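Local coordinates for protein putative alpha KG dependent 2,4-D dioxygenase (Burkholderia xenovorans, PDB 5J92) that probably acts as an iron(II)- and 2-oxoglutarate-dependent dioxygenase of the TfdA/TauD family, at residues A[124-129]-A[174-179]; A[128-133]-A[291-296]. All coordinates share one frame; numbering follows the deposited sequence.

Interaction 1: residues A[124-129]-A[174-179]; sequences DASYLP and CHYDIM. With FE2 (Fe (II) ion), chain E.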
# COMPACT_ATOMS: atom_id res chain seq x y z
N ASP A 124 13.48 7.86 8.80
CA ASP A 124 13.89 9.27 8.79
C ASP A 124 15.21 9.50 8.08
O ASP A 124 16.22 8.86 8.39
CB ASP A 124 13.98 9.81 10.22
CG ASP A 124 12.62 10.08 10.80
OD1 ASP A 124 11.66 9.95 10.01
OD2 ASP A 124 12.50 10.42 12.01
N ALA A 125 15.21 10.46 7.15
CA ALA A 125 16.40 10.92 6.44
C ALA A 125 17.13 9.80 5.70
O ALA A 125 18.33 9.92 5.40
CB ALA A 125 17.37 11.66 7.38
N SER A 126 16.42 8.73 5.35
CA SER A 126 17.01 7.70 4.50
C SER A 126 17.38 8.25 3.13
O SER A 126 18.14 7.61 2.40
CB SER A 126 16.06 6.50 4.36
OG SER A 126 14.94 6.79 3.53
N TYR A 127 16.83 9.41 2.77
CA TYR A 127 17.18 10.09 1.52
C TYR A 127 18.51 10.83 1.60
O TYR A 127 18.89 11.47 0.61
CB TYR A 127 16.07 11.07 1.12
CG TYR A 127 15.73 12.10 2.17
CD1 TYR A 127 16.43 13.30 2.26
CD2 TYR A 127 14.68 11.90 3.07
CE1 TYR A 127 16.12 14.25 3.22
CE2 TYR A 127 14.36 12.84 4.03
CZ TYR A 127 15.08 14.02 4.09
OH TYR A 127 14.76 14.97 5.03
N LEU A 128 19.20 10.82 2.77
CA LEU A 128 20.51 11.44 2.94
C LEU A 128 21.60 10.37 2.97
O LEU A 128 21.36 9.24 3.40
CB LEU A 128 20.57 12.23 4.26
CG LEU A 128 19.60 13.41 4.42
CD1 LEU A 128 19.81 14.09 5.77
CD2 LEU A 128 19.74 14.40 3.27
N PRO A 129 22.81 10.70 2.51
CA PRO A 129 23.93 9.76 2.69
C PRO A 129 24.15 9.41 4.14
O PRO A 129 24.59 8.29 4.43
CB PRO A 129 25.13 10.51 2.11
CG PRO A 129 24.56 11.49 1.17
CD PRO A 129 23.21 11.88 1.72
N CYS A 174 19.59 0.09 -2.97
CA CYS A 174 18.46 0.83 -3.50
C CYS A 174 18.80 2.30 -3.64
O CYS A 174 19.69 2.82 -2.97
CB CYS A 174 17.24 0.72 -2.59
SG CYS A 174 16.52 -0.91 -2.53
N HIS A 175 18.04 2.97 -4.53
CA HIS A 175 18.09 4.41 -4.70
C HIS A 175 17.11 5.07 -3.73
O HIS A 175 15.96 4.64 -3.64
CB HIS A 175 17.73 4.80 -6.13
CG HIS A 175 18.67 4.28 -7.18
ND1 HIS A 175 19.88 4.88 -7.45
CD2 HIS A 175 18.55 3.27 -8.08
CE1 HIS A 175 20.47 4.25 -8.45
NE2 HIS A 175 19.69 3.27 -8.84
N TYR A 176 17.56 6.11 -3.02
CA TYR A 176 16.72 6.88 -2.10
C TYR A 176 16.71 8.33 -2.57
O TYR A 176 17.77 8.90 -2.83
CB TYR A 176 17.22 6.76 -0.65
CG TYR A 176 17.20 5.33 -0.10
CD1 TYR A 176 18.14 4.39 -0.51
CD2 TYR A 176 16.24 4.93 0.84
CE1 TYR A 176 18.13 3.09 -0.01
CE2 TYR A 176 16.23 3.62 1.36
CZ TYR A 176 17.16 2.71 0.92
OH TYR A 176 17.15 1.42 1.40
N ASP A 177 15.51 8.92 -2.68
CA ASP A 177 15.30 10.13 -3.49
C ASP A 177 14.13 10.92 -2.91
O ASP A 177 12.97 10.62 -3.21
CB ASP A 177 15.04 9.71 -4.94
CG ASP A 177 14.93 10.87 -5.90
OD1 ASP A 177 14.84 12.05 -5.48
OD2 ASP A 177 14.90 10.58 -7.12
N ILE A 178 14.43 11.97 -2.14
CA ILE A 178 13.36 12.70 -1.45
C ILE A 178 12.45 13.41 -2.45
O ILE A 178 11.23 13.46 -2.26
CB ILE A 178 13.95 13.67 -0.41
CG1 ILE A 178 12.84 14.33 0.43
CG2 ILE A 178 14.84 14.73 -1.06
CD1 ILE A 178 12.00 13.36 1.22
N MET A 179 13.02 13.94 -3.53
CA MET A 179 12.20 14.67 -4.50
C MET A 179 11.26 13.73 -5.22
O MET A 179 10.11 14.09 -5.51
CB MET A 179 13.10 15.42 -5.49
CG MET A 179 13.92 16.54 -4.85
SD MET A 179 12.88 17.69 -3.92
CE MET A 179 14.11 18.54 -2.91
FE FE2 E . 9.38 10.84 10.22
O HOH W 1 17.37 12.46 -1.84
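Y127 and Y176 mark the closest approach of the two backbones, their CA atoms 4.9 Å apart, where the type I turn from A125 to L128 meets the end of strand 173-176 and the start of helix 178-184. No direct hydrogen bond joins the segments; the turn closes on itself through L128 N to A125 O. The main packing is Y127 against I178, whose side chains run alongside in the same direction. I178 CB sits over one face of the Y127 ring, 3.9 Å from the ring centroid and 27° off the normal, a CH-pi contact shifted toward the CG side. CD1 of I178 follows the ring along the CD2-CE2 side, 3.6 Å from Y127 CD2. A125 CA lies against the opposite face, so the phenol is sandwiched by its own turn and the helix start. This loop carries part of the iron site of the TauD/TfdA cupin fold: D124 OD1 binds the iron(II) ion at 2.5 Å, with H122 and H271 as the other protein ligands, and D124 OD2 is held by S135. Two residues after the iron ligand, S126 OG comes within 3.5 Å of Y176 CD2, placed there by a chi1 of 72° that sets it between backbone N and carbonyl carbon; its hydrogen bonds go to H222 and S220. Y176 CB rests on S126 O, and the phenol OH reaches Y218 O. A water links the two backbones beside D177, the N-cap residue of the helix, accepting from I178 N and lying 3.0 Å from Y127 O, to which it may donate.

Interaction 2: residues A[128-133]-A[291-296]; sequences LPLPAR and LDDRTW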
# COMPACT_ATOMS: atom_id res chain seq x y z
N LEU A 128 19.20 10.82 2.77
CA LEU A 128 20.51 11.44 2.94
C LEU A 128 21.60 10.37 2.97
O LEU A 128 21.36 9.24 3.40
CB LEU A 128 20.57 12.23 4.26
CG LEU A 128 19.60 13.41 4.42
CD1 LEU A 128 19.81 14.09 5.77
CD2 LEU A 128 19.74 14.40 3.27
N PRO A 129 22.81 10.70 2.51
CA PRO A 129 23.93 9.76 2.69
C PRO A 129 24.15 9.41 4.14
O PRO A 129 24.59 8.29 4.43
CB PRO A 129 25.13 10.51 2.11
CG PRO A 129 24.56 11.49 1.17
CD PRO A 129 23.21 11.88 1.72
N LEU A 130 23.85 10.32 5.06
CA LEU A 130 23.98 10.07 6.50
C LEU A 130 22.60 10.19 7.14
O LEU A 130 22.20 11.28 7.58
CB LEU A 130 24.99 11.03 7.12
CG LEU A 130 25.27 10.91 8.61
CD1 LEU A 130 25.64 9.50 8.91
CD2 LEU A 130 26.40 11.83 8.99
N PRO A 131 21.85 9.10 7.24
CA PRO A 131 20.46 9.17 7.72
C PRO A 131 20.39 9.31 9.24
O PRO A 131 21.40 9.44 9.93
CB PRO A 131 19.86 7.82 7.27
CG PRO A 131 20.86 7.24 6.31
CD PRO A 131 22.18 7.75 6.77
N ALA A 132 19.15 9.28 9.74
CA ALA A 132 18.90 9.44 11.16
C ALA A 132 19.30 8.18 11.92
O ALA A 132 19.27 7.07 11.38
CB ALA A 132 17.42 9.73 11.41
N ARG A 133 19.69 8.38 13.17
CA ARG A 133 19.84 7.25 14.08
C ARG A 133 18.54 7.12 14.88
O ARG A 133 17.59 6.49 14.42
CB ARG A 133 21.05 7.45 15.00
CG ARG A 133 21.35 6.26 15.91
CD ARG A 133 22.66 6.45 16.65
NE ARG A 133 23.81 6.34 15.75
CZ ARG A 133 25.05 6.68 16.06
NH1 ARG A 133 25.33 7.18 17.26
NH2 ARG A 133 26.02 6.53 15.17
N LEU A 291 21.76 11.84 14.09
CA LEU A 291 22.28 11.28 12.85
C LEU A 291 23.13 10.05 13.12
O LEU A 291 23.79 9.95 14.16
CB LEU A 291 23.10 12.32 12.09
CG LEU A 291 22.26 13.51 11.63
CD1 LEU A 291 23.12 14.53 10.90
CD2 LEU A 291 21.17 12.97 10.71
N ASP A 292 23.10 9.11 12.17
CA ASP A 292 23.76 7.82 12.34
C ASP A 292 25.23 7.89 11.91
O ASP A 292 25.68 7.22 10.99
CB ASP A 292 23.00 6.74 11.57
CG ASP A 292 23.45 5.33 11.92
OD1 ASP A 292 24.05 5.14 12.99
OD2 ASP A 292 23.18 4.41 11.12
N ASP A 293 25.98 8.76 12.59
CA ASP A 293 27.40 8.95 12.29
C ASP A 293 28.19 7.88 13.03
O ASP A 293 28.38 7.97 14.25
CB ASP A 293 27.83 10.36 12.70
CG ASP A 293 29.23 10.71 12.24
OD1 ASP A 293 30.03 9.81 11.90
OD2 ASP A 293 29.54 11.92 12.22
N ARG A 294 28.63 6.85 12.31
CA ARG A 294 29.31 5.74 12.96
C ARG A 294 30.68 6.11 13.53
O ARG A 294 31.24 5.32 14.29
CB ARG A 294 29.44 4.56 11.99
CG ARG A 294 28.10 3.99 11.50
CD ARG A 294 27.38 3.19 12.58
NE ARG A 294 26.01 2.83 12.17
CZ ARG A 294 25.65 1.64 11.68
NH1 ARG A 294 26.54 0.67 11.52
NH2 ARG A 294 24.39 1.43 11.33
N THR A 295 31.22 7.29 13.21
CA THR A 295 32.46 7.76 13.82
C THR A 295 32.23 8.58 15.08
O THR A 295 33.20 8.89 15.79
CB THR A 295 33.28 8.61 12.83
OG1 THR A 295 32.70 9.92 12.71
CG2 THR A 295 33.34 7.95 11.46
N TRP A 296 30.99 8.93 15.39
CA TRP A 296 30.70 9.74 16.56
C TRP A 296 30.88 8.92 17.82
O TRP A 296 30.67 7.71 17.83
CB TRP A 296 29.28 10.28 16.47
CG TRP A 296 28.76 11.04 17.67
CD1 TRP A 296 28.77 12.39 17.86
CD2 TRP A 296 28.08 10.49 18.81
NE1 TRP A 296 28.17 12.71 19.06
CE2 TRP A 296 27.74 11.56 19.66
CE3 TRP A 296 27.74 9.18 19.20
CZ2 TRP A 296 27.08 11.37 20.87
CZ3 TRP A 296 27.09 9.00 20.41
CH2 TRP A 296 26.76 10.08 21.23
O HOH W 2 28.24 6.26 17.13
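R133 and D292 carry the ionic part of this contact, their side chains crossing at about a right angle with guanidinium and carboxylate planes 81° apart. R133 grips a single oxygen side-on: NE lies 3.0 Å from D292 OD1 and NH2 lies 3.3 Å from the same atom, both on its anti side and with the oxygen close to the guanidinium plane. R294 takes the other side of the carboxylate, NE meeting OD1 on the syn side and NH2 using the syn lone pair of OD2. OD1 therefore accepts from three N-H groups, which probably stabilises the charged form of D292 and fixes its rotation. A bend at chi3 (-70°) turns the end of R133, whose NH2 also makes a weak bond to D293 O and donates to a water held by W296 O. NH1 bonds to F70 O and lies 3.7 Å from W296 CE3, while L291 O sits over the centre of one guanidinium face.

Among backbone groups, D292 N donates to P131 O at 2.8 Å, nearly straight at 167° and in the carbonyl plane. A132 and L291 form a non-hydrogen-bonded antiparallel pair beside it. D292 centres an inverse gamma turn. D293 OD1 accepts from T295 N, closing an Asx turn, and also from T295 OG1, on the same face of the carboxylate.

The apolar pair is L130 CG and L291 CB, 4.3 Å apart. L130 CD1 presses close on D292 O, at 3.1 Å, and L291 CD2 lies by P131 O. All this lies where strand 132-139 begins antiparallel to the end of edge strand 284-291, in the larger sheet of the cupin-type double-stranded beta-helix core.

Overall arrangement
Interactions 1 and 2 use successive parts of one chain segment, sharing L128 and P129, with their centres about 12 Å apart. Interaction 1 is the more buried: residues 124-129, which begin with the iron ligand D124, pack on the strand-helix junction at 174-179 by aromatic, aliphatic and water-mediated contacts. Interaction 2 is partly buried and far more polar, tying the start of strand 132-139 to the chain leaving strand 284-291 through a salt-bridge network. They also touch directly: D124 O probably accepts a hydrogen bond from A132 N, and A125 O packs on P131 CB. The iron-bearing loop thus contacts the end of strand 173-176 in the four-stranded antiparallel sheet and leads into the larger mixed sheet.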